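PDB 3T33: LanC-like protein GCR2 from Arabidopsis thaliana, which binds a zinc ion in a lanthionine cyclase-like fold and may play a role in abscisic acid signalling. Local coordinates for residues A[78-89]-A[126-136]; A[108-119]-A[149-157]. All blocks are in the same frame, centred on the assembly; numbering follows the deposited sequence.

Contact 1 of 2, residues A[78-89]-A[126-136]; sequences YNLYTGVLGTAY and FICGYAGVCAL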
loop_
_atom_site.group_PDB
_atom_site.type_symbol
_atom_site.label_atom_id
_atom_site.label_comp_id
_atom_site.label_asym_id
_atom_site.label_seq_id
_atom_site.Cartn_x
_atom_site.Cartn_y
_atom_site.Cartn_z
ATOM N N TYR A 78 17.100 -6.145 4.620
ATOM C CA TYR A 78 16.473 -5.782 5.901
ATOM C C TYR A 78 15.161 -5.027 5.872
ATOM O O TYR A 78 14.278 -5.386 6.553
ATOM C CB TYR A 78 17.460 -5.135 6.871
ATOM C CG TYR A 78 17.255 -3.668 7.233
ATOM C CD1 TYR A 78 16.239 -3.264 8.055
ATOM C CD2 TYR A 78 18.120 -2.703 6.774
ATOM C CE1 TYR A 78 16.068 -1.956 8.363
ATOM C CE2 TYR A 78 17.965 -1.402 7.084
ATOM C CZ TYR A 78 16.947 -1.025 7.878
ATOM O OH TYR A 78 16.810 0.280 8.176
ATOM N N ASN A 79 15.032 -3.987 5.085
ATOM C CA ASN A 79 13.817 -3.209 5.107
ATOM C C ASN A 79 12.570 -3.848 4.508
ATOM O O ASN A 79 12.640 -4.913 3.951
ATOM C CB ASN A 79 14.055 -1.790 4.607
ATOM C CG ASN A 79 14.049 -1.672 3.121
ATOM O OD1 ASN A 79 13.763 -2.602 2.427
ATOM N ND2 ASN A 79 14.384 -0.511 2.634
ATOM N N LEU A 80 11.431 -3.184 4.650
ATOM C CA LEU A 80 10.153 -3.794 4.214
ATOM C C LEU A 80 10.069 -3.825 2.703
ATOM O O LEU A 80 9.567 -4.796 2.098
ATOM C CB LEU A 80 8.964 -3.030 4.807
ATOM C CG LEU A 80 7.594 -3.652 4.623
ATOM C CD1 LEU A 80 7.347 -4.788 5.633
ATOM C CD2 LEU A 80 6.470 -2.565 4.702
ATOM N N TYR A 81 10.617 -2.753 2.128
ATOM C CA TYR A 81 10.451 -2.347 0.730
ATOM C C TYR A 81 11.075 -3.348 -0.201
ATOM O O TYR A 81 10.393 -3.841 -1.130
ATOM C CB TYR A 81 11.126 -0.979 0.501
ATOM C CG TYR A 81 10.830 -0.426 -0.856
ATOM C CD1 TYR A 81 11.665 -0.671 -1.917
ATOM C CD2 TYR A 81 9.666 0.306 -1.084
ATOM C CE1 TYR A 81 11.352 -0.208 -3.159
ATOM C CE2 TYR A 81 9.357 0.774 -2.291
ATOM C CZ TYR A 81 10.178 0.507 -3.327
ATOM O OH TYR A 81 9.858 1.008 -4.532
ATOM N N THR A 82 12.353 -3.678 0.033
ATOM C CA THR A 82 13.011 -4.708 -0.766
ATOM C C THR A 82 13.678 -5.816 0.062
ATOM O O THR A 82 14.076 -6.839 -0.467
ATOM C CB THR A 82 14.017 -4.120 -1.804
ATOM O OG1 THR A 82 14.890 -3.153 -1.179
ATOM C CG2 THR A 82 13.279 -3.447 -2.920
ATOM N N GLY A 83 13.796 -5.630 1.357
ATOM C CA GLY A 83 14.579 -6.575 2.145
ATOM C C GLY A 83 13.742 -7.617 2.854
ATOM O O GLY A 83 12.556 -7.905 2.475
ATOM N N VAL A 84 14.302 -8.138 3.929
ATOM C CA VAL A 84 13.788 -9.341 4.498
ATOM C C VAL A 84 12.553 -9.079 5.362
ATOM O O VAL A 84 11.744 -9.963 5.585
ATOM C CB VAL A 84 14.927 -10.114 5.237
ATOM C CG1 VAL A 84 14.348 -11.219 6.117
ATOM C CG2 VAL A 84 15.897 -10.676 4.203
ATOM N N LEU A 85 12.396 -7.841 5.805
ATOM C CA LEU A 85 11.217 -7.474 6.529
ATOM C C LEU A 85 9.941 -7.612 5.645
ATOM O O LEU A 85 8.877 -7.935 6.161
ATOM C CB LEU A 85 11.330 -6.049 7.123
ATOM C CG LEU A 85 10.325 -5.888 8.281
ATOM C CD1 LEU A 85 10.719 -6.651 9.610
ATOM C CD2 LEU A 85 10.022 -4.436 8.593
ATOM N N GLY A 86 10.071 -7.366 4.346
ATOM C CA GLY A 86 9.007 -7.665 3.370
ATOM C C GLY A 86 8.521 -9.093 3.510
ATOM O O GLY A 86 7.331 -9.364 3.512
ATOM N N THR A 87 9.438 -10.006 3.733
ATOM C CA THR A 87 9.084 -11.407 3.897
ATOM C C THR A 87 8.396 -11.645 5.214
ATOM O O THR A 87 7.348 -12.315 5.235
ATOM C CB THR A 87 10.355 -12.285 3.761
ATOM O OG1 THR A 87 10.864 -12.114 2.426
ATOM C CG2 THR A 87 10.058 -13.725 4.021
ATOM N N ALA A 88 8.935 -11.081 6.308
ATOM C CA ALA A 88 8.280 -11.193 7.577
ATOM C C ALA A 88 6.837 -10.663 7.514
ATOM O O ALA A 88 5.904 -11.228 8.111
ATOM C CB ALA A 88 9.087 -10.400 8.677
ATOM N N TYR A 89 6.648 -9.543 6.835
ATOM C CA TYR A 89 5.315 -8.946 6.774
ATOM C C TYR A 89 4.347 -9.809 5.999
ATOM O O TYR A 89 3.195 -9.969 6.359
ATOM C CB TYR A 89 5.396 -7.494 6.212
ATOM C CG TYR A 89 4.243 -6.635 6.653
ATOM C CD1 TYR A 89 3.630 -6.786 7.899
ATOM C CD2 TYR A 89 3.686 -5.721 5.770
ATOM C CE1 TYR A 89 2.508 -5.992 8.255
ATOM C CE2 TYR A 89 2.606 -4.949 6.112
ATOM C CZ TYR A 89 2.026 -5.057 7.340
ATOM O OH TYR A 89 0.926 -4.213 7.555
ATOM N N PHE A 126 8.522 3.247 8.371
ATOM C CA PHE A 126 7.951 1.892 8.287
ATOM C C PHE A 126 8.453 1.106 7.076
ATOM O O PHE A 126 8.862 -0.062 7.229
ATOM C CB PHE A 126 6.406 1.948 8.274
ATOM C CG PHE A 126 5.751 0.611 8.436
ATOM C CD1 PHE A 126 5.567 0.073 9.674
ATOM C CD2 PHE A 126 5.253 -0.070 7.335
ATOM C CE1 PHE A 126 4.949 -1.171 9.831
ATOM C CE2 PHE A 126 4.607 -1.278 7.495
ATOM C CZ PHE A 126 4.475 -1.833 8.749
ATOM N N ILE A 127 8.417 1.720 5.903
ATOM C CA ILE A 127 8.617 0.978 4.665
ATOM C C ILE A 127 10.111 0.863 4.321
ATOM O O ILE A 127 10.554 -0.104 3.683
ATOM C CB ILE A 127 7.888 1.666 3.493
ATOM C CG1 ILE A 127 6.349 1.653 3.653
ATOM C CG2 ILE A 127 8.311 1.120 2.145
ATOM C CD1 ILE A 127 5.627 2.764 2.724
ATOM N N CYS A 128 10.904 1.842 4.756
ATOM C CA CYS A 128 12.302 1.837 4.377
ATOM C C CYS A 128 13.316 1.748 5.508
ATOM O O CYS A 128 14.497 1.584 5.236
ATOM C CB CYS A 128 12.621 3.006 3.433
ATOM S SG CYS A 128 11.984 2.705 1.804
ATOM N N GLY A 129 12.870 1.823 6.755
ATOM C CA GLY A 129 13.778 1.913 7.894
ATOM C C GLY A 129 13.411 1.051 9.075
ATOM O O GLY A 129 12.634 0.083 8.996
ATOM N N TYR A 130 13.910 1.477 10.197
ATOM C CA TYR A 130 14.045 0.697 11.380
ATOM C C TYR A 130 12.765 0.691 12.211
ATOM O O TYR A 130 12.540 -0.243 13.012
ATOM C CB TYR A 130 15.182 1.383 12.219
ATOM C CG TYR A 130 15.525 0.646 13.469
ATOM C CD1 TYR A 130 15.827 -0.700 13.399
ATOM C CD2 TYR A 130 15.540 1.279 14.724
ATOM C CE1 TYR A 130 16.174 -1.462 14.547
ATOM C CE2 TYR A 130 15.901 0.543 15.912
ATOM C CZ TYR A 130 16.235 -0.863 15.797
ATOM O OH TYR A 130 16.579 -1.705 16.877
ATOM N N ALA A 131 11.978 1.768 12.101
ATOM C CA ALA A 131 10.641 1.820 12.742
ATOM C C ALA A 131 9.767 0.681 12.203
ATOM O O ALA A 131 9.010 0.083 12.932
ATOM C CB ALA A 131 9.944 3.227 12.504
ATOM N N GLY A 132 9.896 0.378 10.919
ATOM C CA GLY A 132 9.213 -0.803 10.320
ATOM C C GLY A 132 9.553 -2.086 11.051
ATOM O O GLY A 132 8.661 -2.856 11.441
ATOM N N VAL A 133 10.846 -2.324 11.247
ATOM C CA VAL A 133 11.374 -3.530 11.963
ATOM C C VAL A 133 10.851 -3.619 13.386
ATOM O O VAL A 133 10.357 -4.669 13.842
ATOM C CB VAL A 133 12.916 -3.496 12.028
ATOM C CG1 VAL A 133 13.470 -4.676 12.861
ATOM C CG2 VAL A 133 13.494 -3.447 10.619
ATOM N N CYS A 134 10.943 -2.512 14.109
ATOM C CA CYS A 134 10.476 -2.501 15.465
ATOM C C CYS A 134 8.987 -2.615 15.588
ATOM O O CYS A 134 8.494 -3.177 16.561
ATOM C CB CYS A 134 10.942 -1.207 16.138
ATOM S SG CYS A 134 12.801 -1.129 16.350
ATOM N N ALA A 135 8.227 -2.009 14.685
ATOM C CA ALA A 135 6.784 -1.997 14.904
ATOM C C ALA A 135 6.228 -3.374 14.579
ATOM O O ALA A 135 5.385 -3.864 15.307
ATOM C CB ALA A 135 6.099 -0.911 14.068
ATOM N N LEU A 136 6.745 -4.040 13.545
ATOM C CA LEU A 136 6.293 -5.394 13.249
ATOM C C LEU A 136 6.739 -6.320 14.361
ATOM O O LEU A 136 6.016 -7.166 14.834
ATOM C CB LEU A 136 6.887 -5.895 11.940
ATOM C CG LEU A 136 6.125 -6.865 11.034
ATOM C CD1 LEU A 136 6.980 -7.701 10.058
ATOM C CD2 LEU A 136 4.985 -7.659 11.663
HETATM O O HOH W 1 11.538 -1.066 6.779
#

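Contact 2 of 2, residues A[108-119]-A[149-157]; sequences LENVEACDVASR and LYDRYLARF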
loop_
_atom_site.group_PDB
_atom_site.type_symbol
_atom_site.label_atom_id
_atom_site.label_comp_id
_atom_site.label_asym_id
_atom_site.label_seq_id
_atom_site.Cartn_x
_atom_site.Cartn_y
_atom_site.Cartn_z
ATOM N N LEU A 108 8.721 -13.690 13.245
ATOM C CA LEU A 108 9.585 -13.197 14.313
ATOM C C LEU A 108 11.042 -13.548 14.160
ATOM O O LEU A 108 11.903 -12.767 14.566
ATOM C CB LEU A 108 9.091 -13.660 15.677
ATOM C CG LEU A 108 7.901 -12.808 16.094
ATOM C CD1 LEU A 108 7.223 -13.468 17.256
ATOM C CD2 LEU A 108 8.314 -11.404 16.434
ATOM N N GLU A 109 11.316 -14.706 13.578
ATOM C CA GLU A 109 12.690 -15.035 13.282
ATOM C C GLU A 109 13.242 -14.097 12.219
ATOM O O GLU A 109 14.394 -13.671 12.328
ATOM C CB GLU A 109 12.860 -16.478 12.807
ATOM C CG GLU A 109 12.258 -17.475 13.692
ATOM C CD GLU A 109 12.756 -18.876 13.394
ATOM O OE1 GLU A 109 13.498 -19.094 12.384
ATOM O OE2 GLU A 109 12.412 -19.755 14.227
ATOM N N ASN A 110 12.439 -13.802 11.184
ATOM C CA ASN A 110 12.889 -12.848 10.162
ATOM C C ASN A 110 13.131 -11.451 10.744
ATOM O O ASN A 110 14.068 -10.774 10.318
ATOM C CB ASN A 110 11.863 -12.710 9.059
ATOM C CG ASN A 110 11.742 -13.962 8.184
ATOM O OD1 ASN A 110 11.150 -13.891 7.120
ATOM N ND2 ASN A 110 12.304 -15.082 8.614
ATOM N N VAL A 111 12.264 -11.030 11.687
ATOM C CA VAL A 111 12.300 -9.676 12.283
ATOM C C VAL A 111 13.615 -9.519 13.065
ATOM O O VAL A 111 14.405 -8.576 12.825
ATOM C CB VAL A 111 11.084 -9.397 13.202
ATOM C CG1 VAL A 111 11.159 -8.028 13.814
ATOM C CG2 VAL A 111 9.766 -9.453 12.395
ATOM N N GLU A 112 13.841 -10.475 13.972
ATOM C CA GLU A 112 15.065 -10.561 14.748
ATOM C C GLU A 112 16.320 -10.456 13.884
ATOM O O GLU A 112 17.198 -9.647 14.197
ATOM C CB GLU A 112 15.055 -11.840 15.562
ATOM C CG GLU A 112 16.380 -12.220 16.197
ATOM C CD GLU A 112 16.127 -13.258 17.283
ATOM O OE1 GLU A 112 16.198 -14.497 16.974
ATOM O OE2 GLU A 112 15.775 -12.831 18.424
ATOM N N ALA A 113 16.415 -11.239 12.807
ATOM C CA ALA A 113 17.522 -11.044 11.848
ATOM C C ALA A 113 17.570 -9.636 11.235
ATOM O O ALA A 113 18.635 -9.122 10.933
ATOM C CB ALA A 113 17.521 -12.082 10.757
ATOM N N CYS A 114 16.423 -9.003 11.051
ATOM C CA CYS A 114 16.405 -7.712 10.414
ATOM C C CYS A 114 16.911 -6.691 11.419
ATOM O O CYS A 114 17.551 -5.713 11.044
ATOM C CB CYS A 114 14.973 -7.389 9.962
ATOM S SG CYS A 114 14.488 -8.235 8.387
ATOM N N ASP A 115 16.583 -6.926 12.688
ATOM C CA ASP A 115 16.981 -6.072 13.762
ATOM C C ASP A 115 18.510 -5.992 13.876
ATOM O O ASP A 115 19.083 -4.896 13.785
ATOM C CB ASP A 115 16.379 -6.580 15.041
ATOM C CG ASP A 115 16.625 -5.645 16.217
ATOM O OD1 ASP A 115 16.787 -4.413 16.040
ATOM O OD2 ASP A 115 16.644 -6.169 17.350
ATOM N N VAL A 116 19.139 -7.163 14.031
ATOM C CA VAL A 116 20.604 -7.359 13.973
ATOM C C VAL A 116 21.222 -6.605 12.784
ATOM O O VAL A 116 22.180 -5.821 12.953
ATOM C CB VAL A 116 20.976 -8.892 13.885
ATOM C CG1 VAL A 116 22.476 -9.119 13.576
ATOM C CG2 VAL A 116 20.571 -9.651 15.157
ATOM N N ALA A 117 20.686 -6.837 11.584
ATOM C CA ALA A 117 21.222 -6.195 10.382
ATOM C C ALA A 117 20.941 -4.671 10.306
ATOM O O ALA A 117 21.591 -3.976 9.536
ATOM C CB ALA A 117 20.693 -6.889 9.147
ATOM N N SER A 118 19.999 -4.153 11.103
ATOM C CA SER A 118 19.637 -2.730 10.990
ATOM C C SER A 118 20.194 -1.777 12.074
ATOM O O SER A 118 19.898 -0.562 12.086
ATOM C CB SER A 118 18.125 -2.555 10.855
ATOM O OG SER A 118 17.417 -3.125 11.936
ATOM N N ARG A 119 20.988 -2.328 12.993
ATOM C CA ARG A 119 21.740 -1.496 13.946
ATOM C C ARG A 119 22.713 -0.723 13.059
ATOM O O ARG A 119 23.087 -1.205 11.974
ATOM C CB ARG A 119 22.482 -2.385 14.965
ATOM C CG ARG A 119 21.618 -3.499 15.582
ATOM C CD ARG A 119 20.405 -2.945 16.367
ATOM N NE ARG A 119 19.648 -4.012 17.030
ATOM C CZ ARG A 119 19.671 -4.262 18.342
ATOM N NH1 ARG A 119 20.403 -3.509 19.168
ATOM N NH2 ARG A 119 18.947 -5.266 18.835
ATOM N N LEU A 149 9.635 -10.024 24.747
ATOM C CA LEU A 149 10.013 -9.687 23.388
ATOM C C LEU A 149 9.300 -8.383 22.940
ATOM O O LEU A 149 9.842 -7.575 22.216
ATOM C CB LEU A 149 9.533 -10.800 22.485
ATOM C CG LEU A 149 10.490 -11.322 21.440
ATOM C CD1 LEU A 149 9.679 -11.809 20.269
ATOM C CD2 LEU A 149 11.463 -10.286 21.012
ATOM N N TYR A 150 8.067 -8.215 23.357
ATOM C CA TYR A 150 7.322 -7.043 23.004
ATOM C C TYR A 150 8.008 -5.773 23.545
ATOM O O TYR A 150 8.180 -4.787 22.773
ATOM C CB TYR A 150 5.913 -7.131 23.535
ATOM C CG TYR A 150 5.212 -5.796 23.601
ATOM C CD1 TYR A 150 4.850 -5.139 22.431
ATOM C CD2 TYR A 150 4.837 -5.225 24.827
ATOM C CE1 TYR A 150 4.187 -3.968 22.464
ATOM C CE2 TYR A 150 4.158 -4.009 24.863
ATOM C CZ TYR A 150 3.851 -3.383 23.681
ATOM O OH TYR A 150 3.184 -2.163 23.620
ATOM N N ASP A 151 8.391 -5.812 24.848
ATOM C CA ASP A 151 9.001 -4.660 25.528
ATOM C C ASP A 151 10.274 -4.332 24.846
ATOM O O ASP A 151 10.619 -3.148 24.626
ATOM C CB ASP A 151 9.333 -4.987 26.953
ATOM C CG ASP A 151 8.083 -5.212 27.802
ATOM O OD1 ASP A 151 7.021 -4.594 27.525
ATOM O OD2 ASP A 151 8.199 -5.994 28.763
ATOM N N ARG A 152 10.971 -5.380 24.460
ATOM C CA ARG A 152 12.261 -5.181 23.879
ATOM C C ARG A 152 12.155 -4.457 22.521
ATOM O O ARG A 152 12.955 -3.551 22.242
ATOM C CB ARG A 152 13.020 -6.512 23.836
ATOM C CG ARG A 152 13.982 -6.709 22.643
ATOM C CD ARG A 152 14.592 -8.151 22.652
ATOM N NE ARG A 152 14.841 -8.629 21.285
ATOM C CZ ARG A 152 15.005 -9.905 20.930
ATOM N NH1 ARG A 152 14.944 -10.879 21.836
ATOM N NH2 ARG A 152 15.212 -10.193 19.644
ATOM N N TYR A 153 11.195 -4.832 21.675
ATOM C CA TYR A 153 11.033 -4.084 20.403
ATOM C C TYR A 153 10.428 -2.689 20.640
ATOM O O TYR A 153 10.731 -1.746 19.932
ATOM C CB TYR A 153 10.161 -4.810 19.386
ATOM C CG TYR A 153 10.842 -5.944 18.667
ATOM C CD1 TYR A 153 11.849 -5.706 17.725
ATOM C CD2 TYR A 153 10.458 -7.282 18.933
ATOM C CE1 TYR A 153 12.495 -6.762 17.079
ATOM C CE2 TYR A 153 11.071 -8.339 18.280
ATOM C CZ TYR A 153 12.070 -8.081 17.344
ATOM O OH TYR A 153 12.678 -9.151 16.746
ATOM N N LEU A 154 9.542 -2.607 21.613
ATOM C CA LEU A 154 8.986 -1.339 22.034
ATOM C C LEU A 154 10.051 -0.325 22.529
ATOM O O LEU A 154 9.976 0.874 22.165
ATOM C CB LEU A 154 7.948 -1.587 23.093
ATOM C CG LEU A 154 7.226 -0.335 23.555
ATOM C CD1 LEU A 154 6.601 0.318 22.364
ATOM C CD2 LEU A 154 6.243 -0.647 24.622
ATOM N N ALA A 155 11.034 -0.806 23.309
ATOM C CA ALA A 155 12.203 0.003 23.752
ATOM C C ALA A 155 13.065 0.434 22.548
ATOM O O ALA A 155 13.539 1.576 22.486
ATOM C CB ALA A 155 13.072 -0.785 24.813
ATOM N N ARG A 156 13.259 -0.461 21.580
ATOM C CA ARG A 156 14.020 -0.082 20.422
ATOM C C ARG A 156 13.238 0.931 19.611
ATOM O O ARG A 156 13.812 1.886 19.048
ATOM C CB ARG A 156 14.361 -1.287 19.562
ATOM C CG ARG A 156 15.411 -2.206 20.183
ATOM C CD ARG A 156 15.249 -3.623 19.583
ATOM N NE ARG A 156 16.113 -4.633 20.208
ATOM C CZ ARG A 156 15.918 -5.952 20.105
ATOM N NH1 ARG A 156 14.884 -6.434 19.404
ATOM N NH2 ARG A 156 16.749 -6.802 20.705
ATOM N N PHE A 157 11.923 0.779 19.571
ATOM C CA PHE A 157 11.177 1.691 18.737
ATOM C C PHE A 157 11.265 3.101 19.416
ATOM O O PHE A 157 11.500 4.093 18.777
ATOM C CB PHE A 157 9.715 1.270 18.620
ATOM C CG PHE A 157 8.957 2.078 17.587
ATOM C CD1 PHE A 157 8.954 3.460 17.618
ATOM C CD2 PHE A 157 8.261 1.465 16.571
ATOM C CE1 PHE A 157 8.283 4.191 16.650
ATOM C CE2 PHE A 157 7.580 2.204 15.641
ATOM C CZ PHE A 157 7.608 3.552 15.661
HETATM O O HOH W 2 11.631 -11.481 16.905
#

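Contact 1 of 2, residues A[78-89]-A[126-136]
Two turns that lead into helices 84-98 and 130-144 meet here beside the zinc site, with Y81 and I127 touching where the turns face the metal. CD2 of Y81, at the edge of the ring, lies 3.6 Å from CG2 of I127. The Y81 side chain also lies, nearest atoms, about 4 Å from the zinc ion and about 3 Å from the side chain of C333, one of the metal's ligands, so Y81 probably lines that site.

Polar links between the turns are modest. Y81 N gives a weak, bent bond to I127 O (3.1 Å), and N79 ND2 a weak one to C128 O (3.3 Å). The other end of the N79 amide is gripped more firmly: OD1 accepts from T82 N and G83 N, both slightly tilted from its carbonyl plane, in an Asx motif that fixes the rotation of the amide and directs ND2 across the contact. A water adds a bridge, accepting from L80 N and donating to F126 O and G129 O.

Along the helices the contact is apolar. CD2 of L85 lies 3.4 Å from the backbone carbon of G132, where no side chain stands between them, while CD1 of L136 packs on CB of A88. The F126 edge points at the face of Y89 in a T-shaped pair, with centroids 5.8 Å apart and planes at 80°. With CG trans to the backbone N (chi1 -170°), F126 also brings CE2 to 3.6 Å from CD2 of L80. Near the N-terminal end of 78-89, Y78 meets CG2 of V133 at its ring edge and sends its hydroxyl to S121.

Helical segments 84-89 and 130-136 point the same general way, inclined at 29°, consistent with inner-ring helices of the alpha/alpha toroid of LanC-like proteins, with Y81 beside the zinc ligands C333 and H334.

Contact 2 of 2, residues A[108-119]-A[149-157]
The guanidinium of R156 presents one face to the carboxylate of D115, whose CG sits off-centre above it, and its opposite face to CG of R152. The OD2 oxygen of D115 lies well out of the R156 plane, so the pairing is by charge alone, and the position of that oxygen is doubtful. R152 uses its edge instead: NH2 donates to OE2 of E112 at 3.0 Å and 167°, meeting the anti lone pair with the two planes nearly coplanar, while CD2 of L149 covers one face of the guanidinium. The Y153 ring carries NH1 of R156 over one face, toward the rim, and has a water at its edge.

These groups join helices 101-118 and 147-158, whose segments 108-118 and 149-157 are inclined at 34° with axes 12.9 Å apart, a separation spanned by long side chains. Y153 is a knob in the hole formed by L108, V111, D115 and E112; its CG, trans to the carbonyl carbon (chi1 -77°), directs the ring across, and V111 CG1 lies 3.6 Å from CZ of Y153. The water donates to L108 O (2.7 Å) and also hydrogen-bonds Y153 OH. R119 folds back to D115, whose carboxylate thus probably balances the charges of R119 and R156.

From the N terminus, the chain passes through 78-89 into helix 84-98, then through helix 101-118, which carries 108-119, before 126-136 returns to the first segment and closes contact 1. It continues along helix 130-144 to 149-157, which closes contact 2 on helix 101-118. The two loops therefore cross, each containing one segment of the other. Their centres are 10 Å apart, and the contacts touch directly: Y130 OH is 2.8 Å from D115 OD1, a probable hydrogen bond, while Y78 CE1 packs against S118 CB. Together they join helices 84-98, 101-118, 130-144 and 147-158, contact 1 linking the first and third near the zinc, contact 2 the second and fourth farther from the chain's centre.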